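Local coordinates for protein cysteine hydrolase (Pseudomonas syringae pv. phaseolicola 1448A, PDB 3IRV) that probably acts as a hydrolase of the isochorismatase family, its substrate and reaction not established, at residues S79-G82 with R83-L87. Numbering follows the deposited sequence.
Sequences SDTG and RMRDL
Arg85 reaches back from the first turn of helix 83-87 to Thr81, just ahead of the helix, the two side chains crossing at about a right angle. Arg85 NE donates to Thr81 OG1 over 2.9 Å, nearly straight at 171° and in the guanidinium plane. Arg85 CG lies anti to the backbone N (chi1 -180°), and a bend at chi3 swings the guanidinium across the threonine, where Arg85 NH2 also makes a weak bond of 2.9 Å to Thr81 O. Asp92 joins both partners, bonded to Thr81 OG1 and salt-bridged to Arg85 NE, so the loop, this helix and helix 91-94 meet in one polar cluster.

At the N-cap, Gly82 O accepts the first helical bond, from Asp86 N at 3.1 Å, and a water donates to the same oxygen. Another water accepts from both Gly82 N and Met84 N, bridging the N-cap residue to the first turn. Beyond, Arg83 bends at chi2 and chi3 to lay one guanidinium face over Gly82 C, while Arg83 NE (2.8 Å) and NH1 (2.9 Å) grip the single oxygen Asp86 OD2 side-on. This double grip should fix the rotation of the Arg83 guanidinium, and the nearby positive charge probably helps keep Asp86 ionised.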
loop_
_atom_site.group_PDB
_atom_site.type_symbol
_atom_site.label_atom_id
_atom_site.label_comp_id
_atom_site.label_asym_id
_atom_site.label_seq_id
_atom_site.Cartn_x
_atom_site.Cartn_y
_atom_site.Cartn_z
ATOM N N SER A 79 -15.714 8.740 -16.896
ATOM C CA SER A 79 -15.893 9.893 -15.977
ATOM C C SER A 79 -15.263 9.689 -14.603
ATOM O O SER A 79 -15.010 10.667 -13.877
ATOM C CB SER A 79 -17.362 10.265 -15.807
ATOM O OG SER A 79 -18.051 9.235 -15.128
ATOM N N ASP A 80 -14.960 8.432 -14.271
ATOM C CA ASP A 80 -14.502 8.069 -12.926
ATOM C C ASP A 80 -13.186 7.315 -12.969
ATOM O O ASP A 80 -12.818 6.640 -11.997
ATOM C CB ASP A 80 -15.565 7.246 -12.184
ATOM C CG ASP A 80 -16.038 6.033 -12.977
ATOM O OD1 ASP A 80 -15.469 5.728 -14.071
ATOM O OD2 ASP A 80 -16.968 5.357 -12.486
ATOM N N THR A 81 -12.486 7.420 -14.112
ATOM C CA THR A 81 -11.160 6.812 -14.254
ATOM C C THR A 81 -10.195 7.835 -14.820
ATOM O O THR A 81 -10.451 8.462 -15.864
ATOM C CB THR A 81 -11.164 5.569 -15.161
ATOM O OG1 THR A 81 -11.720 5.893 -16.454
ATOM C CG2 THR A 81 -11.953 4.437 -14.512
ATOM N N GLY A 82 -9.119 8.059 -14.075
ATOM C CA GLY A 82 -8.042 8.966 -14.493
ATOM C C GLY A 82 -6.767 8.146 -14.488
ATOM O O GLY A 82 -6.428 7.507 -15.500
ATOM N N ARG A 83 -6.067 8.142 -13.348
ATOM C CA ARG A 83 -4.871 7.292 -13.214
ATOM C C ARG A 83 -5.137 5.808 -13.477
ATOM O O ARG A 83 -4.305 5.147 -14.089
ATOM C CB ARG A 83 -4.179 7.488 -11.867
ATOM C CG ARG A 83 -3.828 8.971 -11.555
ATOM C CD ARG A 83 -2.752 9.576 -12.471
ATOM N NE ARG A 83 -3.296 9.957 -13.773
ATOM C CZ ARG A 83 -4.035 11.050 -13.988
ATOM N NH1 ARG A 83 -4.493 11.286 -15.213
ATOM N NH2 ARG A 83 -4.335 11.915 -12.984
ATOM N N MET A 84 -6.304 5.313 -13.049
ATOM C CA MET A 84 -6.672 3.911 -13.283
ATOM C C MET A 84 -6.654 3.614 -14.802
ATOM O O MET A 84 -6.153 2.567 -15.232
ATOM C CB MET A 84 -8.045 3.573 -12.668
ATOM C CG MET A 84 -8.427 2.106 -12.797
ATOM S SD MET A 84 -7.445 0.890 -11.815
ATOM C CE MET A 84 -7.846 -0.558 -12.796
ATOM N N ARG A 85 -7.146 4.560 -15.601
ATOM C CA ARG A 85 -7.157 4.379 -17.061
ATOM C C ARG A 85 -5.763 4.539 -17.691
ATOM O O ARG A 85 -5.447 3.890 -18.692
ATOM C CB ARG A 85 -8.199 5.287 -17.713
ATOM C CG ARG A 85 -8.271 5.147 -19.239
ATOM C CD ARG A 85 -9.665 5.447 -19.778
ATOM N NE ARG A 85 -10.386 6.467 -19.008
ATOM C CZ ARG A 85 -10.573 7.720 -19.408
ATOM N NH1 ARG A 85 -10.093 8.126 -20.579
ATOM N NH2 ARG A 85 -11.244 8.564 -18.647
ATOM N N ASP A 86 -4.905 5.362 -17.089
ATOM C CA ASP A 86 -3.511 5.459 -17.570
ATOM C C ASP A 86 -2.770 4.149 -17.377
ATOM O O ASP A 86 -1.985 3.731 -18.243
ATOM C CB ASP A 86 -2.754 6.580 -16.834
ATOM C CG ASP A 86 -3.258 7.965 -17.204
ATOM O OD1 ASP A 86 -3.458 8.213 -18.419
ATOM O OD2 ASP A 86 -3.437 8.819 -16.299
ATOM N N LEU A 87 -3.035 3.491 -16.253
ATOM C CA LEU A 87 -2.358 2.243 -15.915
ATOM C C LEU A 87 -3.002 1.038 -16.583
ATOM O O LEU A 87 -2.300 0.115 -16.985
ATOM C CB LEU A 87 -2.343 2.054 -14.404
ATOM C CG LEU A 87 -1.193 2.725 -13.613
ATOM C CD1 LEU A 87 0.150 2.060 -13.913
ATOM C CD2 LEU A 87 -1.098 4.221 -13.786
HETATM O O HOH W 1 -8.536 6.691 -11.669
HETATM O O HOH W 2 -6.831 8.708 -18.079
#